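Local coordinates for protein iodotyrosine deiodinase (Thermotoga neapolitana, PDB 6TYK) that removes halogen from halotyrosines such as 3-iodo-L-tyrosine and 3,5-diiodo-L-tyrosine, working as an FMN-dependent homodimer of the nitroreductase family, at residues 102-107 and 115-120; 70-75 and 90-95; 22-27 and 48-53. All blocks are in the same frame, centred on the assembly; numbering follows the deposited sequence. Where two conformers were deposited one is given.

Interaction 1 of 3, residues 102-107 and 115-120; sequences LLVFSE and ESVWLA. With IYR (3-iodo-tyrosine), chain N; FMN (flavin mononucleotide), chain J.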
loop_
_atom_site.group_PDB
_atom_site.type_symbol
_atom_site.label_atom_id
_atom_site.label_comp_id
_atom_site.label_asym_id
_atom_site.label_seq_id
_atom_site.Cartn_x
_atom_site.Cartn_y
_atom_site.Cartn_z
ATOM N N LEU A 102 -4.304 15.290 5.851
ATOM C CA LEU A 102 -3.933 14.136 6.652
ATOM C C LEU A 102 -2.508 13.768 6.295
ATOM O O LEU A 102 -2.230 13.314 5.176
ATOM C CB LEU A 102 -4.870 12.969 6.359
ATOM C CG LEU A 102 -4.496 11.662 7.062
ATOM C CD1 LEU A 102 -4.647 11.760 8.586
ATOM C CD2 LEU A 102 -5.317 10.506 6.512
ATOM N N LEU A 103 -1.591 14.021 7.221
ATOM C CA LEU A 103 -0.203 13.652 7.017
ATOM C C LEU A 103 0.023 12.266 7.576
ATOM O O LEU A 103 -0.247 12.001 8.748
ATOM C CB LEU A 103 0.743 14.676 7.656
ATOM C CG LEU A 103 1.056 15.909 6.789
ATOM C CD1 LEU A 103 -0.209 16.676 6.402
ATOM C CD2 LEU A 103 2.032 16.823 7.507
ATOM N N VAL A 104 0.521 11.381 6.726
ATOM C CA VAL A 104 0.705 9.986 7.090
ATOM C C VAL A 104 2.191 9.703 7.224
ATOM O O VAL A 104 2.968 9.922 6.282
ATOM C CB VAL A 104 0.091 9.045 6.030
ATOM C CG1 VAL A 104 0.283 7.598 6.439
ATOM C CG2 VAL A 104 -1.386 9.348 5.845
ATOM N N PHE A 105 2.592 9.238 8.405
ATOM C CA PHE A 105 3.991 8.959 8.676
ATOM C C PHE A 105 4.229 7.474 8.857
ATOM O O PHE A 105 3.323 6.725 9.236
ATOM C CB PHE A 105 4.432 9.651 9.970
ATOM C CG PHE A 105 4.306 11.141 9.942
ATOM C CD1 PHE A 105 3.082 11.757 10.142
ATOM C CD2 PHE A 105 5.424 11.936 9.739
ATOM C CE1 PHE A 105 2.977 13.141 10.117
ATOM C CE2 PHE A 105 5.324 13.318 9.719
ATOM C CZ PHE A 105 4.100 13.917 9.911
ATOM N N SER A 106 5.463 7.060 8.600
ATOM C CA SER A 106 5.893 5.698 8.893
ATOM C C SER A 106 6.920 5.688 10.018
ATOM O O SER A 106 7.768 6.578 10.125
ATOM C CB SER A 106 6.471 5.022 7.647
ATOM O OG SER A 106 7.567 5.750 7.120
ATOM N N GLU A 107 6.821 4.682 10.875
ATOM C CA GLU A 107 7.782 4.494 11.946
ATOM C C GLU A 107 9.049 3.870 11.374
ATOM O O GLU A 107 9.060 2.696 10.998
ATOM C CB GLU A 107 7.182 3.591 13.016
ATOM C CG GLU A 107 8.086 3.329 14.194
ATOM C CD GLU A 107 7.420 2.462 15.235
ATOM O OE1 GLU A 107 6.549 1.650 14.858
ATOM O OE2 GLU A 107 7.762 2.599 16.427
ATOM N N GLU A 115 6.495 -0.166 3.269
ATOM C CA GLU A 115 5.573 -1.061 2.581
ATOM C C GLU A 115 4.243 -1.178 3.318
ATOM O O GLU A 115 3.164 -1.110 2.721
ATOM C CB GLU A 115 6.197 -2.444 2.436
ATOM C CG GLU A 115 7.375 -2.507 1.480
ATOM C CD GLU A 115 8.724 -2.241 2.134
ATOM O OE1 GLU A 115 8.786 -1.745 3.278
ATOM O OE2 GLU A 115 9.744 -2.551 1.487
ATOM N N SER A 116 4.331 -1.338 4.633
ATOM C CA SER A 116 3.141 -1.515 5.450
ATOM C C SER A 116 2.272 -0.264 5.455
ATOM O O SER A 116 1.045 -0.340 5.356
ATOM C CB SER A 116 3.545 -1.872 6.870
ATOM O OG SER A 116 4.282 -3.085 6.898
ATOM N N VAL A 117 2.906 0.900 5.551
ATOM C CA VAL A 117 2.142 2.131 5.575
ATOM C C VAL A 117 1.443 2.365 4.237
ATOM O O VAL A 117 0.277 2.732 4.206
ATOM C CB VAL A 117 3.001 3.333 6.002
ATOM C CG1 VAL A 117 2.249 4.629 5.775
ATOM C CG2 VAL A 117 3.415 3.185 7.476
ATOM N N TRP A 118 2.133 2.116 3.128
ATOM C CA TRP A 118 1.501 2.305 1.824
ATOM C C TRP A 118 0.367 1.318 1.584
ATOM O O TRP A 118 -0.668 1.677 1.022
ATOM C CB TRP A 118 2.541 2.327 0.702
ATOM C CG TRP A 118 3.171 3.673 0.667
ATOM C CD1 TRP A 118 4.340 4.060 1.269
ATOM C CD2 TRP A 118 2.618 4.854 0.068
ATOM N NE1 TRP A 118 4.544 5.412 1.072
ATOM C CE2 TRP A 118 3.508 5.914 0.328
ATOM C CE3 TRP A 118 1.455 5.113 -0.660
ATOM C CZ2 TRP A 118 3.276 7.209 -0.130
ATOM C CZ3 TRP A 118 1.228 6.389 -1.109
ATOM C CH2 TRP A 118 2.131 7.423 -0.844
ATOM N N LEU A 119 0.527 0.094 2.077
ATOM C CA LEU A 119 -0.554 -0.883 2.027
ATOM C C LEU A 119 -1.778 -0.331 2.777
ATOM O O LEU A 119 -2.902 -0.342 2.267
ATOM C CB LEU A 119 -0.062 -2.177 2.651
ATOM C CG LEU A 119 -0.911 -3.425 2.481
ATOM C CD1 LEU A 119 -0.048 -4.640 2.757
ATOM C CD2 LEU A 119 -2.091 -3.401 3.419
ATOM N N ALA A 120 -1.550 0.176 3.989
ATOM C CA ALA A 120 -2.615 0.766 4.794
ATOM C C ALA A 120 -3.234 1.978 4.098
ATOM O O ALA A 120 -4.430 2.213 4.223
ATOM C CB ALA A 120 -2.085 1.156 6.165
HETATM N N IYR N . 13.070 -2.110 1.280
HETATM C CA IYR N . 13.570 -0.755 1.374
HETATM C CB IYR N . 12.599 0.291 1.957
HETATM C CC IYR N . 11.850 0.999 0.887
HETATM C CD IYR N . 10.471 0.815 0.779
HETATM C CE IYR N . 9.728 1.467 -0.204
HETATM I IE IYR N . 7.725 1.160 -0.308
HETATM C CF IYR N . 10.405 2.313 -1.090
HETATM O OF IYR N . 9.790 3.005 -2.092
HETATM C CG IYR N . 11.799 2.508 -0.996
HETATM C CH IYR N . 12.512 1.853 -0.009
HETATM C C IYR N . 14.820 -0.674 2.234
HETATM O O IYR N . 15.866 -0.050 2.027
HETATM O OXT IYR N . 14.725 -1.394 3.386
HETATM N N1 FMN J . 4.368 -12.736 7.548
HETATM C C2 FMN J . 5.253 -13.776 7.528
HETATM O O2 FMN J . 4.924 -14.839 8.054
HETATM N N3 FMN J . 6.483 -13.636 6.925
HETATM C C4 FMN J . 6.836 -12.447 6.334
HETATM O O4 FMN J . 7.940 -12.326 5.788
HETATM C C4A FMN J . 5.932 -11.391 6.352
HETATM N N5 FMN J . 6.278 -10.188 5.775
HETATM C C5A FMN J . 5.368 -9.150 5.769
HETATM C C6 FMN J . 5.706 -7.960 5.148
HETATM C C7 FMN J . 4.818 -6.896 5.116
HETATM C C7M FMN J . 5.231 -5.628 4.416
HETATM C C8 FMN J . 3.577 -7.037 5.714
HETATM C C8M FMN J . 2.590 -5.918 5.701
HETATM C C9 FMN J . 3.236 -8.227 6.348
HETATM C C9A FMN J . 4.123 -9.297 6.369
HETATM N N10 FMN J . 3.802 -10.485 7.007
HETATM C C10 FMN J . 4.692 -11.537 6.968
HETATM C "C1'" FMN J . 2.472 -10.654 7.675
HETATM C "C2'" FMN J . 2.505 -9.953 9.058
HETATM O "O2'" FMN J . 3.251 -10.686 10.028
HETATM C "C3'" FMN J . 1.066 -9.748 9.536
HETATM O "O3'" FMN J . 0.474 -8.811 8.657
HETATM C "C4'" FMN J . 0.941 -9.269 10.977
HETATM O "O4'" FMN J . 1.446 -10.247 11.858
HETATM C "C5'" FMN J . -0.508 -8.980 11.357
HETATM O "O5'" FMN J . -1.305 -10.111 11.065
HETATM P P FMN J . -2.880 -10.074 11.358
HETATM O O1P FMN J . -3.090 -9.626 12.790
HETATM O O2P FMN J . -3.366 -11.496 11.155
HETATM O O3P FMN J . -3.574 -9.210 10.330
#
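Phe105 meets Val117 through its backbone: its O lies 4.0 Å from Val117 CG2, while its ring turns from the helix and packs edge-to-face with Phe186 of the second subunit. The indole of Trp118 runs beside Val160, presents NE1 at its rim to Glu159 and also touches an FMN. That glutamate also bonds Ser106 OG, which satisfies the hydroxyl of this buried serine.

Val117 carries the contact, with the most surface buried. With CG1 anti to the backbone N (chi1 170°), its two methyls diverge: CG1 slides past Val104 CG1 at 3.6 Å, and CG2 rests 3.6 Å from Ser106 CB. Short branched valines and a small serine suit segment axes only 8.5 Å apart.

Just before Val117 the helix borders ligands. Ser116 OG, held by Tyr112 O and Gly40 N, lies 3.5 Å from C8M of the other FMN, which is also hydrogen-bonded by Arg15 and Arg176 of the second subunit. Glu115, bent at chi2 (90°), brings OE2 within 3.4 Å of the N of a 3-iodotyrosine not stacked on this flavin, a weak hydrogen bond. Were an alanine in place of Glu115, that amino group would probably lose this acceptor and the ligand ring its neighbouring carboxylate. Thus one helix presents apolar methyls to the sheet and oxygens to the ligand surface, joining the hydrophobic core to the flavin's dimethylbenzene end.

Interaction 2 of 3, residues 70-75 and 90-95; sequences TFYENV and WRKPFL. With IYR (3-iodo-tyrosine), chain D.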
loop_
_atom_site.group_PDB
_atom_site.type_symbol
_atom_site.label_atom_id
_atom_site.label_comp_id
_atom_site.label_asym_id
_atom_site.label_seq_id
_atom_site.Cartn_x
_atom_site.Cartn_y
_atom_site.Cartn_z
ATOM N N THR A 70 10.258 24.770 -8.404
ATOM C CA THR A 70 11.612 24.413 -8.798
ATOM C C THR A 70 11.589 23.091 -9.561
ATOM O O THR A 70 12.258 22.927 -10.584
ATOM C CB THR A 70 12.513 24.294 -7.562
ATOM O OG1 THR A 70 12.563 25.560 -6.891
ATOM C CG2 THR A 70 13.915 23.874 -7.951
ATOM N N PHE A 71 10.796 22.151 -9.058
ATOM C CA PHE A 71 10.633 20.858 -9.709
ATOM C C PHE A 71 10.129 21.015 -11.144
ATOM O O PHE A 71 10.687 20.433 -12.073
ATOM C CB PHE A 71 9.685 19.980 -8.887
ATOM C CG PHE A 71 9.192 18.759 -9.615
ATOM C CD1 PHE A 71 9.973 17.619 -9.703
ATOM C CD2 PHE A 71 7.935 18.748 -10.196
ATOM C CE1 PHE A 71 9.513 16.497 -10.372
ATOM C CE2 PHE A 71 7.470 17.628 -10.854
ATOM C CZ PHE A 71 8.260 16.501 -10.942
ATOM N N TYR A 72 9.083 21.814 -11.332
ATOM C CA TYR A 72 8.521 22.022 -12.666
ATOM C C TYR A 72 9.493 22.710 -13.625
ATOM O O TYR A 72 9.439 22.490 -14.832
ATOM C CB TYR A 72 7.185 22.771 -12.586
ATOM C CG TYR A 72 6.026 21.833 -12.352
ATOM C CD1 TYR A 72 5.660 21.453 -11.072
ATOM C CD2 TYR A 72 5.331 21.292 -13.420
ATOM C CE1 TYR A 72 4.615 20.583 -10.864
ATOM C CE2 TYR A 72 4.289 20.427 -13.223
ATOM C CZ TYR A 72 3.934 20.072 -11.944
ATOM O OH TYR A 72 2.892 19.199 -11.748
ATOM N N GLU A 73 10.389 23.522 -13.078
ATOM C CA GLU A 73 11.415 24.185 -13.882
ATOM C C GLU A 73 12.529 23.230 -14.313
ATOM O O GLU A 73 13.242 23.499 -15.280
ATOM C CB GLU A 73 12.009 25.366 -13.109
ATOM C CG GLU A 73 11.011 26.476 -12.826
ATOM C CD GLU A 73 11.541 27.508 -11.848
ATOM O OE1 GLU A 73 12.637 27.290 -11.287
ATOM O OE2 GLU A 73 10.859 28.534 -11.637
ATOM N N ASN A 74 12.673 22.117 -13.601
ATOM C CA ASN A 74 13.799 21.212 -13.826
ATOM C C ASN A 74 13.425 19.818 -14.323
ATOM O O ASN A 74 14.256 19.130 -14.923
ATOM C CB ASN A 74 14.635 21.088 -12.552
ATOM C CG ASN A 74 15.348 22.375 -12.203
ATOM O OD1 ASN A 74 15.903 23.043 -13.074
ATOM N ND2 ASN A 74 15.334 22.733 -10.925
ATOM N N VAL A 75 12.189 19.399 -14.079
ATOM C CA VAL A 75 11.775 18.045 -14.429
ATOM C C VAL A 75 11.878 17.807 -15.934
ATOM O O VAL A 75 11.595 18.693 -16.738
ATOM C CB VAL A 75 10.343 17.721 -13.936
ATOM C CG1 VAL A 75 9.315 18.541 -14.696
ATOM C CG2 VAL A 75 10.056 16.224 -14.073
ATOM N N TRP A 90 2.660 23.929 -10.736
ATOM C CA TRP A 90 3.247 23.898 -9.400
ATOM C C TRP A 90 2.311 24.416 -8.317
ATOM O O TRP A 90 2.492 24.098 -7.139
ATOM C CB TRP A 90 4.569 24.665 -9.376
ATOM C CG TRP A 90 4.458 26.103 -9.824
ATOM C CD1 TRP A 90 4.583 26.579 -11.094
ATOM C CD2 TRP A 90 4.217 27.242 -8.992
ATOM N NE1 TRP A 90 4.425 27.944 -11.108
ATOM C CE2 TRP A 90 4.202 28.376 -9.827
ATOM C CE3 TRP A 90 4.014 27.412 -7.621
ATOM C CZ2 TRP A 90 3.985 29.661 -9.337
ATOM C CZ3 TRP A 90 3.808 28.690 -7.136
ATOM C CH2 TRP A 90 3.793 29.798 -7.988
ATOM N N ARG A 91 1.321 25.215 -8.705
ATOM C CA ARG A 91 0.335 25.728 -7.753
ATOM C C ARG A 91 -0.459 24.564 -7.154
ATOM O O ARG A 91 -0.831 23.628 -7.867
ATOM C CB ARG A 91 -0.627 26.695 -8.439
ATOM N N LYS A 92 -0.718 24.620 -5.850
ATOM C CA LYS A 92 -1.413 23.534 -5.158
ATOM C C LYS A 92 -2.560 24.067 -4.306
ATOM O O LYS A 92 -2.510 24.017 -3.073
ATOM C CB LYS A 92 -0.430 22.732 -4.302
ATOM C CG LYS A 92 0.677 22.038 -5.096
ATOM C CD LYS A 92 0.107 21.111 -6.173
ATOM C CE LYS A 92 1.124 20.850 -7.294
ATOM N NZ LYS A 92 0.498 20.202 -8.488
ATOM N N PRO A 93 -3.611 24.572 -4.961
ATOM C CA PRO A 93 -4.732 25.153 -4.208
ATOM C C PRO A 93 -5.455 24.152 -3.298
ATOM O O PRO A 93 -6.077 24.579 -2.327
ATOM C CB PRO A 93 -5.665 25.688 -5.304
ATOM C CG PRO A 93 -5.207 25.047 -6.586
ATOM C CD PRO A 93 -3.754 24.743 -6.417
ATOM N N PHE A 94 -5.373 22.854 -3.579
ATOM C CA PHE A 94 -6.037 21.890 -2.699
ATOM C C PHE A 94 -5.432 21.867 -1.301
ATOM O O PHE A 94 -6.084 21.445 -0.352
ATOM C CB PHE A 94 -6.092 20.476 -3.291
ATOM C CG PHE A 94 -4.764 19.927 -3.724
ATOM C CD1 PHE A 94 -3.856 19.439 -2.804
ATOM C CD2 PHE A 94 -4.450 19.845 -5.066
ATOM C CE1 PHE A 94 -2.643 18.903 -3.217
ATOM C CE2 PHE A 94 -3.239 19.318 -5.483
ATOM C CZ PHE A 94 -2.336 18.843 -4.560
ATOM N N LEU A 95 -4.196 22.334 -1.171
ATOM C CA LEU A 95 -3.550 22.369 0.139
ATOM C C LEU A 95 -4.139 23.475 1.011
ATOM O O LEU A 95 -3.950 23.482 2.234
ATOM C CB LEU A 95 -2.036 22.538 -0.012
ATOM C CG LEU A 95 -1.311 21.337 -0.628
ATOM C CD1 LEU A 95 0.164 21.658 -0.815
ATOM C CD2 LEU A 95 -1.483 20.068 0.210
HETATM N N IYR D . 4.129 16.390 -7.139
HETATM C CA IYR D . 3.956 17.052 -8.406
HETATM C CB IYR D . 4.106 16.178 -9.664
HETATM C CC IYR D . 3.305 14.922 -9.690
HETATM C CD IYR D . 3.926 13.714 -9.371
HETATM C CE IYR D . 3.242 12.499 -9.406
HETATM I IE IYR D . 4.222 10.815 -8.890
HETATM C CF IYR D . 1.898 12.497 -9.791
HETATM O OF IYR D . 1.152 11.355 -9.858
HETATM C CG IYR D . 1.247 13.703 -10.108
HETATM C CH IYR D . 1.954 14.901 -10.071
HETATM C C IYR D . 2.607 17.741 -8.512
HETATM O O IYR D . 2.211 18.512 -9.385
HETATM O OXT IYR D . 1.754 17.455 -7.499
#
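Tyr72 lies against the backbone of Trp90, its ring roofed on one face by Trp90 N, which stands 3.8 Å above the plane and offset toward the rim. On the opposite face Phe71 CE2 closes in, also off-centre, so the phenol is clamped between its own helix and the incoming loop. Trp90 CB completes the apolar touch, 3.8 Å from Tyr72 CD1. Its indole, placed between backbone N and carbonyl carbon (chi1 57°), leads off toward Glu68 and Lys69.

Lys92 bends at chi2 (-56°) and then runs nearly extended, bringing its ammonium to the same carboxylate that the phenol reaches. Tyr72 OH donates to O of 3-iodotyrosine at 2.6 Å, the acceptor lying at the ring's edge and in its plane. Lys92 NZ donates to that same O, likewise at 2.6 Å, and also binds Thr89 O. Glu68 and Met41 N of the second subunit provide further bonds to this ligand.

A long flexible amine and a rigid phenol thus converge on one oxygen. The ammonium of Lys92 and carboxylate of Glu68 would complement the charges of an amino acid zwitterion, consistent with the weak activity toward 2-iodophenol, which lacks the amino acid part.

Interaction 3 of 3, residues 22-27 and 48-53; sequences PPLEDL and FLIVED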
loop_
_atom_site.group_PDB
_atom_site.type_symbol
_atom_site.label_atom_id
_atom_site.label_comp_id
_atom_site.label_asym_id
_atom_site.label_seq_id
_atom_site.Cartn_x
_atom_site.Cartn_y
_atom_site.Cartn_z
ATOM N N PRO A 22 -16.190 18.076 6.650
ATOM C CA PRO A 22 -16.802 16.804 7.027
ATOM C C PRO A 22 -16.663 16.586 8.523
ATOM O O PRO A 22 -15.700 17.065 9.129
ATOM C CB PRO A 22 -15.950 15.770 6.281
ATOM C CG PRO A 22 -15.276 16.523 5.180
ATOM C CD PRO A 22 -15.050 17.895 5.735
ATOM N N PRO A 23 -17.617 15.869 9.127
ATOM C CA PRO A 23 -17.466 15.534 10.547
ATOM C C PRO A 23 -16.171 14.768 10.758
ATOM O O PRO A 23 -15.771 13.971 9.904
ATOM C CB PRO A 23 -18.656 14.616 10.823
ATOM C CG PRO A 23 -19.659 14.947 9.766
ATOM C CD PRO A 23 -18.861 15.336 8.550
ATOM N N LEU A 24 -15.518 15.022 11.883
ATOM C CA LEU A 24 -14.278 14.343 12.213
ATOM C C LEU A 24 -14.424 12.829 12.129
ATOM O O LEU A 24 -13.516 12.138 11.672
ATOM C CB LEU A 24 -13.819 14.758 13.611
ATOM C CG LEU A 24 -12.527 14.111 14.103
ATOM C CD1 LEU A 24 -11.388 14.447 13.163
ATOM C CD2 LEU A 24 -12.209 14.549 15.528
ATOM N N GLU A 25 -15.571 12.311 12.553
ATOM C CA GLU A 25 -15.750 10.862 12.575
ATOM C C GLU A 25 -15.615 10.201 11.201
ATOM O O GLU A 25 -15.216 9.047 11.112
ATOM C CB GLU A 25 -17.075 10.467 13.234
ATOM C CG GLU A 25 -17.166 8.979 13.565
ATOM C CD GLU A 25 -15.931 8.458 14.294
ATOM O OE1 GLU A 25 -15.378 9.195 15.143
ATOM O OE2 GLU A 25 -15.510 7.313 14.012
ATOM N N ASP A 26 -15.937 10.927 10.134
ATOM C CA ASP A 26 -15.786 10.388 8.782
ATOM C C ASP A 26 -14.316 10.157 8.448
ATOM O O ASP A 26 -13.942 9.137 7.868
ATOM C CB ASP A 26 -16.432 11.311 7.748
ATOM C CG ASP A 26 -17.937 11.340 7.862
ATOM O OD1 ASP A 26 -18.522 10.314 8.264
ATOM O OD2 ASP A 26 -18.532 12.391 7.555
ATOM N N LEU A 27 -13.477 11.108 8.832
ATOM C CA LEU A 27 -12.047 10.946 8.649
ATOM C C LEU A 27 -11.510 9.840 9.551
ATOM O O LEU A 27 -10.757 8.966 9.111
ATOM C CB LEU A 27 -11.333 12.262 8.947
ATOM C CG LEU A 27 -9.812 12.227 8.856
ATOM C CD1 LEU A 27 -9.356 11.712 7.496
ATOM C CD2 LEU A 27 -9.236 13.611 9.140
ATOM N N PHE A 48 -0.740 9.198 12.244
ATOM C CA PHE A 48 -1.547 10.169 11.529
ATOM C C PHE A 48 -1.513 11.521 12.208
ATOM O O PHE A 48 -1.677 11.634 13.427
ATOM C CB PHE A 48 -2.983 9.676 11.406
ATOM C CG PHE A 48 -3.100 8.346 10.729
ATOM C CD1 PHE A 48 -2.855 8.224 9.363
ATOM C CD2 PHE A 48 -3.474 7.214 11.446
ATOM C CE1 PHE A 48 -2.973 7.000 8.732
ATOM C CE2 PHE A 48 -3.588 5.983 10.816
ATOM C CZ PHE A 48 -3.342 5.880 9.460
ATOM N N LEU A 49 -1.293 12.546 11.397
ATOM C CA LEU A 49 -1.334 13.923 11.857
ATOM C C LEU A 49 -2.385 14.635 11.026
ATOM O O LEU A 49 -2.275 14.705 9.802
ATOM C CB LEU A 49 0.026 14.595 11.670
ATOM C CG LEU A 49 0.133 16.047 12.128
ATOM C CD1 LEU A 49 -0.051 16.166 13.635
ATOM C CD2 LEU A 49 1.466 16.645 11.707
ATOM N N ILE A 50 -3.425 15.119 11.690
ATOM C CA ILE A 50 -4.513 15.802 11.021
ATOM C C ILE A 50 -4.283 17.300 11.106
ATOM O O ILE A 50 -4.348 17.890 12.187
ATOM C CB ILE A 50 -5.863 15.442 11.663
ATOM C CG1 ILE A 50 -6.053 13.919 11.667
ATOM C CG2 ILE A 50 -7.004 16.166 10.949
ATOM C CD1 ILE A 50 -7.261 13.468 12.436
ATOM N N VAL A 51 -3.970 17.904 9.966
ATOM C CA VAL A 51 -3.740 19.342 9.917
ATOM C C VAL A 51 -4.996 20.079 9.466
ATOM O O VAL A 51 -5.542 19.810 8.393
ATOM C CB VAL A 51 -2.560 19.684 8.994
ATOM C CG1 VAL A 51 -2.330 21.190 8.961
ATOM C CG2 VAL A 51 -1.303 18.942 9.446
ATOM N N GLU A 52 -5.457 21.007 10.295
ATOM C CA GLU A 52 -6.631 21.797 9.947
ATOM C C GLU A 52 -6.406 23.291 10.086
ATOM O O GLU A 52 -7.136 24.071 9.497
ATOM C CB GLU A 52 -7.812 21.410 10.827
ATOM C CG GLU A 52 -8.318 20.007 10.579
ATOM C CD GLU A 52 -9.319 19.596 11.620
ATOM O OE1 GLU A 52 -10.483 20.044 11.543
ATOM O OE2 GLU A 52 -8.928 18.843 12.533
ATOM N N ASP A 53 -5.419 23.686 10.882
ATOM C CA ASP A 53 -5.189 25.098 11.167
ATOM C C ASP A 53 -4.876 25.846 9.878
ATOM O O ASP A 53 -4.004 25.431 9.115
ATOM C CB ASP A 53 -4.041 25.253 12.159
ATOM C CG ASP A 53 -3.725 26.698 12.451
ATOM O OD1 ASP A 53 -4.428 27.307 13.287
ATOM O OD2 ASP A 53 -2.774 27.233 11.846
#
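Leu27 and Ile50 meet beside a strand end that is pinned from outside: a single oxygen, OD1 of Asn184 of the second subunit, accepts hydrogen bonds from the backbone N of both Glu52 and Asp53. These two bonds tie the end of the strand to the second subunit, and Asp53 then serves as N-cap of helix 54-74, its OD2 accepting from Leu56 N.

The contact itself is wholly apolar. Leu27 and Ile50 reach toward each other tip to tip, across a gap of 9.3 Å between Leu27 CA and Ile50 CA that only the side chains bridge. Leu27 CG stands anti to its N (chi1 177°), which carries the isobutyl group out from the helix, and its CD2 settles into the fork of the isoleucine. There it lies 3.8 Å from Ile50 CG2 and equally 3.8 Å from Ile50 CD1. The beta-branch supplies one prong, and the extended outer chain (chi2 172°) the other. Leu24, one turn earlier, adds a looser touch at the margin, its CD1 4.3 Å from Ile50 CD1. Leucine's length suits a helix set back from the sheet, and isoleucine suits a strand while offering two methyls to one leucine methyl. Near the start of the helix Asp26 N bonds Pro23 O at 3.1 Å.

Tyr100 of strand 100-107 packs against both Leu27 and Ile50. Helix 24-35 therefore covers the face carrying Ile50, whereas the next residue, Val51, points to the other face and helix 54-74. Strand 46-51 is outermost within its own chain, but a strand of the second subunit pairs with it in parallel, with Val181 beside Ile50 and Tyr183 against Leu24, so helix and sheet edge together reach the dimer interface.

How the interactions relate
Interactions 1 and 3 share one sheet. Their centres are 16 Å apart, and strands 100-107 and 46-51 join through a probable hydrogen bond of 2.8 Å from Leu103 N to Leu49 O, with Phe105 CE1 3.6 Å from Leu49 CB. Each touches the second subunit. Interaction 2 stands apart, its centre 23 Å from that of interaction 1 and 25 Å from that of interaction 3. It grips the substrate, and the side chain of Lys92 lies about 5 Å from an FMN, whereas residues 115-120 border both flavins, Glu115 and Ser116 one and Trp118 the other. Interaction 3 lies away from these sites, but strand 46-51 leads into helix 54-74, which carries Tyr72.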